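Local coordinates for protein DyP2 (Amycolatopsis sp. ATCC 39116, PDB 4G2C) that probably uses peroxide and a haem cofactor to oxidise dyes and lignin-related compounds, and carries a bound manganese ion, at residues R288-D293 with E302-M307; R369-A374 with Q421-N426; A407-S410 with N414-E417. All blocks are in the same frame, centred on the assembly; numbering follows the deposited sequence.

Contact 1. Residues R288-D293 with E302-M307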
loop_
_atom_site.group_PDB
_atom_site.type_symbol
_atom_site.label_atom_id
_atom_site.label_comp_id
_atom_site.label_asym_id
_atom_site.label_seq_id
_atom_site.Cartn_x
_atom_site.Cartn_y
_atom_site.Cartn_z
ATOM N N ARG A 288 1.989 -3.773 -25.199
ATOM C CA ARG A 288 1.956 -3.836 -26.657
ATOM C C ARG A 288 2.094 -5.272 -27.171
ATOM O O ARG A 288 1.283 -5.727 -27.971
ATOM C CB ARG A 288 3.046 -2.953 -27.266
ATOM C CG ARG A 288 3.087 -2.993 -28.791
ATOM C CD ARG A 288 4.451 -2.558 -29.305
ATOM N NE ARG A 288 5.518 -3.417 -28.787
ATOM C CZ ARG A 288 6.724 -2.976 -28.423
ATOM N NH1 ARG A 288 7.018 -1.683 -28.522
ATOM N NH2 ARG A 288 7.637 -3.826 -27.961
ATOM N N ASP A 289 3.124 -5.970 -26.703
ATOM C CA ASP A 289 3.411 -7.321 -27.155
ATOM C C ASP A 289 2.297 -8.325 -26.828
ATOM O O ASP A 289 2.013 -9.214 -27.635
ATOM C CB ASP A 289 4.751 -7.819 -26.593
ATOM C CG ASP A 289 5.945 -7.000 -27.090
ATOM O OD1 ASP A 289 5.817 -6.272 -28.103
ATOM O OD2 ASP A 289 7.017 -7.086 -26.455
ATOM N N LEU A 290 1.686 -8.201 -25.649
ATOM C CA LEU A 290 0.588 -9.098 -25.279
ATOM C C LEU A 290 -0.610 -8.851 -26.185
ATOM O O LEU A 290 -1.250 -9.797 -26.651
ATOM C CB LEU A 290 0.189 -8.939 -23.797
ATOM C CG LEU A 290 -1.060 -9.686 -23.297
ATOM C CD1 LEU A 290 -0.941 -11.201 -23.465
ATOM C CD2 LEU A 290 -1.375 -9.359 -21.841
ATOM N N ALA A 291 -0.908 -7.580 -26.445
ATOM C CA ALA A 291 -2.007 -7.240 -27.345
ATOM C C ALA A 291 -1.765 -7.885 -28.707
ATOM O O ALA A 291 -2.635 -8.561 -29.252
ATOM C CB ALA A 291 -2.162 -5.719 -27.485
ATOM N N HIS A 292 -0.572 -7.677 -29.249
ATOM C CA HIS A 292 -0.234 -8.264 -30.539
ATOM C C HIS A 292 -0.364 -9.780 -30.506
ATOM O O HIS A 292 -0.926 -10.378 -31.428
ATOM C CB HIS A 292 1.178 -7.865 -30.977
ATOM C CG HIS A 292 1.562 -8.412 -32.316
ATOM N ND1 HIS A 292 2.313 -9.558 -32.466
ATOM C CD2 HIS A 292 1.289 -7.975 -33.567
ATOM C CE1 HIS A 292 2.489 -9.801 -33.753
ATOM N NE2 HIS A 292 1.876 -8.855 -34.442
ATOM N N ASP A 293 0.158 -10.389 -29.443
ATOM C CA ASP A 293 0.079 -11.834 -29.242
ATOM C C ASP A 293 -1.368 -12.339 -29.282
ATOM O O ASP A 293 -1.660 -13.391 -29.857
ATOM C CB ASP A 293 0.678 -12.200 -27.881
ATOM C CG ASP A 293 2.109 -12.705 -27.970
ATOM O OD1 ASP A 293 2.676 -12.769 -29.089
ATOM O OD2 ASP A 293 2.671 -13.034 -26.897
ATOM N N GLU A 302 -5.861 -1.741 -25.539
ATOM C CA GLU A 302 -5.737 -1.298 -24.148
ATOM C C GLU A 302 -6.117 -2.397 -23.149
ATOM O O GLU A 302 -5.672 -2.368 -21.999
ATOM C CB GLU A 302 -6.638 -0.083 -23.893
ATOM C CG GLU A 302 -6.209 1.204 -24.573
ATOM C CD GLU A 302 -7.285 2.280 -24.490
ATOM O OE1 GLU A 302 -8.405 1.959 -24.033
ATOM O OE2 GLU A 302 -7.015 3.441 -24.890
ATOM N N ARG A 303 -6.953 -3.345 -23.580
ATOM C CA ARG A 303 -7.405 -4.414 -22.693
ATOM C C ARG A 303 -6.250 -5.330 -22.269
ATOM O O ARG A 303 -6.334 -6.015 -21.248
ATOM C CB ARG A 303 -8.528 -5.213 -23.327
ATOM C CG ARG A 303 -9.131 -6.260 -22.420
ATOM C CD ARG A 303 -10.539 -6.626 -22.880
ATOM N NE ARG A 303 -10.568 -6.961 -24.296
ATOM C CZ ARG A 303 -10.435 -8.195 -24.770
ATOM N NH1 ARG A 303 -10.277 -9.215 -23.934
ATOM N NH2 ARG A 303 -10.462 -8.409 -26.080
ATOM N N ALA A 304 -5.161 -5.325 -23.037
ATOM C CA ALA A 304 -4.000 -6.142 -22.677
ATOM C C ALA A 304 -3.462 -5.671 -21.339
ATOM O O ALA A 304 -3.074 -6.481 -20.499
ATOM C CB ALA A 304 -2.921 -6.055 -23.735
ATOM N N GLY A 305 -3.460 -4.353 -21.153
ATOM C CA GLY A 305 -2.983 -3.728 -19.936
ATOM C C GLY A 305 -3.917 -4.044 -18.787
ATOM O O GLY A 305 -3.472 -4.380 -17.688
ATOM N N ALA A 306 -5.214 -3.918 -19.041
ATOM C CA ALA A 306 -6.243 -4.289 -18.075
ATOM C C ALA A 306 -6.071 -5.732 -17.601
ATOM O O ALA A 306 -6.340 -6.043 -16.440
ATOM C CB ALA A 306 -7.624 -4.091 -18.688
ATOM N N MET A 307 -5.625 -6.619 -18.487
ATOM C CA MET A 307 -5.457 -8.028 -18.111
ATOM C C MET A 307 -4.341 -8.210 -17.097
ATOM O O MET A 307 -4.384 -9.135 -16.283
ATOM C CB MET A 307 -5.177 -8.914 -19.331
ATOM C CG MET A 307 -6.364 -9.176 -20.241
ATOM S SD MET A 307 -5.871 -10.048 -21.769
ATOM C CE MET A 307 -7.348 -9.840 -22.765
#
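A304 points its CB methyl at helix 280-293, against L290 and A291, the two residues that receive it. Its CB lies 3.8 Å from A291 CB and 3.7 Å from A291 N, close enough to rest on the backbone as well as on the neighbouring methyl. The main chains can therefore come near each other, with the CA atoms of A291 and A304 only 5.2 Å apart. L290 comes in alongside. Its CG stands anti to the backbone N (chi1 173°), which carries the branched end toward helix 303-309, where CG reaches A304 CB at 4.1 Å. Its CD2 methyl touches the carbonyl oxygen A304 O at 3.6 Å. Y454 of strand 453-454 touches both L290 and M307. On the outer side of helix 280-293, the guanidinium of R288 grips D289 side-on through NE and NH2, both bonding to OD1; NE is 3.0 Å away. R303, which is buried but takes no part in the join, is satisfied by a salt bridge with D300 and a hydrogen bond to P456 O. The helices flank the region of the manganese site, which includes E287 and E313. Two small methyls and one leucine make the join, so cohesion comes from van der Waals contact and burial of apolar surface, while the exposed R288-D289 pair lies off the interface.

Contact 2. Residues R369-A374 with Q421-N426. With ACT (acetate ion), chain B.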
loop_
_atom_site.group_PDB
_atom_site.type_symbol
_atom_site.label_atom_id
_atom_site.label_comp_id
_atom_site.label_asym_id
_atom_site.label_seq_id
_atom_site.Cartn_x
_atom_site.Cartn_y
_atom_site.Cartn_z
ATOM N N ARG A 369 -10.180 -12.894 3.458
ATOM C CA ARG A 369 -10.102 -11.438 3.539
ATOM C C ARG A 369 -9.275 -10.927 4.733
ATOM O O ARG A 369 -9.014 -9.734 4.843
ATOM C CB ARG A 369 -11.499 -10.797 3.515
ATOM C CG ARG A 369 -12.277 -10.906 4.828
ATOM C CD ARG A 369 -13.746 -10.486 4.620
ATOM N NE ARG A 369 -13.909 -9.036 4.657
ATOM C CZ ARG A 369 -14.607 -8.314 3.779
ATOM N NH1 ARG A 369 -15.242 -8.888 2.763
ATOM N NH2 ARG A 369 -14.677 -7.003 3.931
ATOM N N LYS A 370 -8.852 -11.821 5.617
ATOM C CA LYS A 370 -8.080 -11.371 6.770
ATOM C C LYS A 370 -6.668 -10.978 6.360
ATOM O O LYS A 370 -5.990 -10.289 7.105
ATOM C CB LYS A 370 -8.050 -12.418 7.878
ATOM C CG LYS A 370 -9.405 -12.625 8.552
ATOM C CD LYS A 370 -9.335 -13.684 9.641
ATOM C CE LYS A 370 -10.707 -13.915 10.277
ATOM N NZ LYS A 370 -10.614 -14.862 11.420
ATOM N N HIS A 371 -6.248 -11.397 5.162
ATOM C CA HIS A 371 -4.910 -11.078 4.659
ATOM C C HIS A 371 -4.815 -9.680 4.026
ATOM O O HIS A 371 -3.714 -9.181 3.761
ATOM C CB HIS A 371 -4.484 -12.139 3.647
ATOM C CG HIS A 371 -4.586 -13.539 4.161
ATOM N ND1 HIS A 371 -3.689 -14.068 5.063
ATOM C CD2 HIS A 371 -5.474 -14.526 3.889
ATOM C CE1 HIS A 371 -4.021 -15.322 5.329
ATOM N NE2 HIS A 371 -5.101 -15.620 4.630
ATOM N N LEU A 372 -5.976 -9.067 3.778
ATOM C CA LEU A 372 -6.068 -7.744 3.173
ATOM C C LEU A 372 -5.533 -6.683 4.124
ATOM O O LEU A 372 -5.555 -6.859 5.342
ATOM C CB LEU A 372 -7.513 -7.418 2.783
ATOM C CG LEU A 372 -8.158 -8.387 1.782
ATOM C CD1 LEU A 372 -9.564 -7.917 1.364
ATOM C CD2 LEU A 372 -7.271 -8.539 0.578
ATOM N N MET A 373 -5.076 -5.568 3.565
ATOM C CA MET A 373 -4.365 -4.596 4.362
ATOM C C MET A 373 -4.574 -3.160 3.890
ATOM O O MET A 373 -4.935 -2.915 2.750
ATOM C CB MET A 373 -2.873 -4.942 4.358
ATOM C CG MET A 373 -2.142 -4.382 3.164
ATOM S SD MET A 373 -0.678 -5.305 2.741
ATOM C CE MET A 373 -1.389 -6.868 2.211
ATOM N N ALA A 374 -4.332 -2.221 4.798
ATOM C CA ALA A 374 -4.333 -0.799 4.504
ATOM C C ALA A 374 -3.074 -0.362 3.738
ATOM O O ALA A 374 -1.970 -0.404 4.273
ATOM C CB ALA A 374 -4.421 -0.029 5.793
ATOM N N GLN A 421 4.096 -13.346 -0.830
ATOM C CA GLN A 421 4.664 -14.693 -0.943
ATOM C C GLN A 421 3.659 -15.761 -1.396
ATOM O O GLN A 421 3.873 -16.438 -2.399
ATOM C CB GLN A 421 5.339 -15.125 0.367
ATOM C CG GLN A 421 5.936 -16.539 0.279
ATOM C CD GLN A 421 6.472 -17.081 1.599
ATOM O OE1 GLN A 421 6.684 -16.346 2.559
ATOM N NE2 GLN A 421 6.693 -18.390 1.642
ATOM N N ILE A 422 2.563 -15.893 -0.658
ATOM C CA ILE A 422 1.611 -16.991 -0.835
ATOM C C ILE A 422 0.605 -16.740 -1.956
ATOM O O ILE A 422 -0.043 -17.666 -2.438
ATOM C CB ILE A 422 0.806 -17.205 0.464
ATOM C CG1 ILE A 422 1.762 -17.315 1.649
ATOM C CG2 ILE A 422 -0.145 -18.412 0.342
ATOM C CD1 ILE A 422 2.574 -18.602 1.655
ATOM N N TRP A 423 0.448 -15.482 -2.349
ATOM C CA TRP A 423 -0.483 -15.137 -3.412
ATOM C C TRP A 423 0.260 -14.666 -4.668
ATOM O O TRP A 423 0.271 -15.359 -5.696
ATOM C CB TRP A 423 -1.497 -14.097 -2.931
ATOM C CG TRP A 423 -2.549 -14.666 -1.987
ATOM C CD1 TRP A 423 -2.704 -15.989 -1.624
ATOM C CD2 TRP A 423 -3.598 -13.942 -1.311
ATOM N NE1 TRP A 423 -3.777 -16.116 -0.767
ATOM C CE2 TRP A 423 -4.338 -14.880 -0.559
ATOM C CE3 TRP A 423 -3.983 -12.593 -1.271
ATOM C CZ2 TRP A 423 -5.439 -14.513 0.222
ATOM C CZ3 TRP A 423 -5.075 -12.230 -0.490
ATOM C CH2 TRP A 423 -5.793 -13.192 0.240
ATOM N N ALA A 424 0.909 -13.510 -4.576
ATOM C CA ALA A 424 1.523 -12.900 -5.754
ATOM C C ALA A 424 2.586 -13.808 -6.386
ATOM O O ALA A 424 2.539 -14.079 -7.594
ATOM C CB ALA A 424 2.095 -11.516 -5.427
ATOM N N ASN A 425 3.525 -14.280 -5.568
ATOM C CA ASN A 425 4.632 -15.089 -6.053
ATOM C C ASN A 425 4.236 -16.527 -6.357
ATOM O O ASN A 425 5.036 -17.296 -6.867
ATOM C CB ASN A 425 5.766 -15.133 -5.025
ATOM C CG ASN A 425 6.470 -13.798 -4.864
ATOM O OD1 ASN A 425 6.152 -12.816 -5.542
ATOM N ND2 ASN A 425 7.408 -13.748 -3.932
ATOM N N ASN A 426 3.011 -16.896 -6.016
ATOM C CA ASN A 426 2.620 -18.289 -6.057
ATOM C C ASN A 426 1.972 -18.621 -7.393
ATOM O O ASN A 426 0.942 -18.040 -7.747
ATOM C CB ASN A 426 1.673 -18.567 -4.904
ATOM C CG ASN A 426 1.286 -20.023 -4.797
ATOM O OD1 ASN A 426 1.584 -20.833 -5.682
ATOM N ND2 ASN A 426 0.601 -20.368 -3.705
HETATM C C ACT B . -11.081 -6.009 4.546
HETATM O O ACT B . -11.649 -5.299 3.672
HETATM O OXT ACT B . -11.750 -6.908 5.149
HETATM C CH3 ACT B . -9.631 -5.770 4.848
#
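H371 and W423 meet nearly at right angles, the imidazole set against the far end of the indole. Their ring planes are inclined by 73° and the imidazole and six-membered ring centroids lie 5.2 Å apart. The closest atoms are H371 CD2 and W423 CZ2 at 3.7 Å, and H371 CB lies 3.8 Å from W423 CH2. Each ring swings out beside its own backbone N, anti to the carbonyl carbon (chi1 -53° for H371, -74° for W423), and this sends the indole across the gap between main chains whose CA atoms remain 10.1 Å apart. H371 ND1 is hydrogen-bonded to N414 O, which limits rotation of the imidazole. L372, whose side chain borders the haem region, adds a methyl, CD2, at the edge of the indole near its plane, 4.4 Å from W423 CZ3. Its CB lies 3.4 Å from the CH3 of an acetate ion, probably from the crystallisation liquor, whose OXT also takes two weak hydrogen bonds from R369 NE and NH2. R369 NH2 is also held by D245 O and S247 O. Beyond W423, N426 ND2 donates back to I422 O at 3.1 Å. The 3-10 segment 369-371 and L372 thus meet helix 416-424 through the W423 indole, after which M373 packs between that helix and strand 402-409 and A374 begins strand 374-380 by pairing with F408.

Contact 3. Residues A407-S410 with N414-E417; sequences AFNS and NQFE. With ACT (acetate ion), chain E.
A tight strand-to-helix connection on the haem pocket joins strand 402-409 to helix 416-424, probably within the second ferredoxin-like half of the dye-peroxidase fold. Amide side chains tie its two arms together. N409 OD1 accepts from F416 N, at the first residue of the helix, at 2.9 Å (N-H...O angle 153°); the donor lies above the carbonyl plane of the side chain. Returning across the turn, Q415, at the N-cap position, sends OE1 to S410 N at 2.8 Å in a weak, bent bond and also takes the N-H of N411. The two amides run past one another in opposite directions with planes 38° apart, and Q415 CB sits 3.5 Å from N409 CG. Q415 CG stands beside its backbone N (chi1 -81°), and the chain continues extended to bring the amide to the end of the strand. There NE2 donates to L372 O and Q252 O, so hydrogen bonds at both ends of this buried amide fix its orientation. S410 OG is bonded to E251 O. N414 ND2 reaches OXT of an acetate, probably a crystallisation component, although the placement of that ion against S410 is doubtful. The F416 ring leads off toward the haem, touching V272 and Y481. N409 is braced at the other end of its amide, where ND2 donates to F408 O at 2.8 Å, lying above the F408 carbonyl plane.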
loop_
_atom_site.group_PDB
_atom_site.type_symbol
_atom_site.label_atom_id
_atom_site.label_comp_id
_atom_site.label_asym_id
_atom_site.label_seq_id
_atom_site.Cartn_x
_atom_site.Cartn_y
_atom_site.Cartn_z
ATOM N N ALA A 407 2.379 0.178 3.835
ATOM C CA ALA A 407 1.162 -0.461 4.354
ATOM C C ALA A 407 1.228 -0.668 5.861
ATOM O O ALA A 407 2.301 -0.878 6.416
ATOM C CB ALA A 407 0.906 -1.791 3.653
ATOM N N PHE A 408 0.073 -0.590 6.518
ATOM C CA PHE A 408 -0.039 -0.957 7.918
ATOM C C PHE A 408 -0.647 -2.350 8.019
ATOM O O PHE A 408 -1.614 -2.659 7.315
ATOM C CB PHE A 408 -0.886 0.061 8.682
ATOM C CG PHE A 408 -0.195 1.375 8.899
ATOM C CD1 PHE A 408 0.892 1.466 9.763
ATOM C CD2 PHE A 408 -0.614 2.511 8.233
ATOM C CE1 PHE A 408 1.546 2.674 9.969
ATOM C CE2 PHE A 408 0.027 3.717 8.435
ATOM C CZ PHE A 408 1.117 3.801 9.311
ATOM N N ASN A 409 -0.028 -3.190 8.852
ATOM C CA ASN A 409 -0.476 -4.546 9.154
ATOM C C ASN A 409 -0.531 -4.735 10.668
ATOM O O ASN A 409 0.312 -4.189 11.410
ATOM C CB ASN A 409 0.523 -5.590 8.662
ATOM C CG ASN A 409 0.674 -5.627 7.161
ATOM O OD1 ASN A 409 1.479 -6.406 6.664
ATOM N ND2 ASN A 409 -0.090 -4.803 6.430
ATOM N N SER A 410 -1.484 -5.537 11.132
ATOM C CA SER A 410 -1.449 -5.982 12.522
ATOM C C SER A 410 -0.638 -7.270 12.630
ATOM O O SER A 410 -0.256 -7.683 13.712
ATOM C CB SER A 410 -2.860 -6.177 13.077
ATOM O OG SER A 410 -3.574 -7.148 12.340
ATOM N N ASN A 414 1.067 -12.416 8.048
ATOM C CA ASN A 414 -0.226 -12.885 7.552
ATOM C C ASN A 414 -0.873 -11.910 6.581
ATOM O O ASN A 414 -1.950 -12.179 6.061
ATOM C CB ASN A 414 -1.190 -13.165 8.711
ATOM C CG ASN A 414 -2.418 -13.964 8.275
ATOM O OD1 ASN A 414 -2.299 -15.006 7.619
ATOM N ND2 ASN A 414 -3.598 -13.474 8.632
ATOM N N GLN A 415 -0.220 -10.774 6.360
ATOM C CA GLN A 415 -0.810 -9.708 5.570
ATOM C C GLN A 415 0.111 -9.310 4.414
ATOM O O GLN A 415 -0.025 -9.872 3.322
ATOM C CB GLN A 415 -1.223 -8.517 6.451
ATOM C CG GLN A 415 -2.563 -8.720 7.146
ATOM C CD GLN A 415 -2.909 -7.592 8.088
ATOM O OE1 GLN A 415 -2.178 -7.325 9.040
ATOM N NE2 GLN A 415 -4.017 -6.898 7.811
ATOM N N PHE A 416 1.061 -8.393 4.626
ATOM C CA PHE A 416 1.942 -8.059 3.497
ATOM C C PHE A 416 2.681 -9.279 2.965
ATOM O O PHE A 416 2.631 -9.557 1.773
ATOM C CB PHE A 416 2.977 -6.967 3.772
ATOM C CG PHE A 416 4.097 -6.979 2.756
ATOM C CD1 PHE A 416 3.886 -6.491 1.471
ATOM C CD2 PHE A 416 5.328 -7.556 3.060
ATOM C CE1 PHE A 416 4.882 -6.546 0.513
ATOM C CE2 PHE A 416 6.342 -7.613 2.110
ATOM C CZ PHE A 416 6.117 -7.105 0.830
ATOM N N GLU A 417 3.386 -9.990 3.848
ATOM C CA GLU A 417 4.180 -11.142 3.415
ATOM C C GLU A 417 3.363 -12.285 2.846
ATOM O O GLU A 417 3.782 -12.919 1.894
ATOM C CB GLU A 417 5.074 -11.659 4.536
ATOM C CG GLU A 417 6.113 -10.650 4.995
ATOM C CD GLU A 417 7.028 -11.243 6.024
ATOM O OE1 GLU A 417 6.586 -12.205 6.705
ATOM O OE2 GLU A 417 8.188 -10.775 6.124
HETATM C C ACT E . -4.993 -10.231 10.493
HETATM O O ACT E . -6.220 -10.514 10.588
HETATM O OXT ACT E . -4.240 -10.971 9.807
HETATM C CH3 ACT E . -4.438 -9.032 11.177
#

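In the fold
Contacts 2 and 3 form one unit, their centres 8 Å apart and both using helix 416-424; in sequence, contact 3 is nested inside the loop that contact 2 closes. Besides the polar links through H371 and L372, A374 O lies 3.3 Å from A407 CB, and M373 CB lies 3.5 Å from N409 ND2. Both approach the haem: the side chain of F416 is about 4 Å from it and that of L372 about 5 Å. Contact 1 closes earlier in the chain and stands apart, its centre 25 Å from that of contact 2 and 31 Å from that of contact 3. It lies instead near the manganese ion, about 7 Å from the A304 side chain.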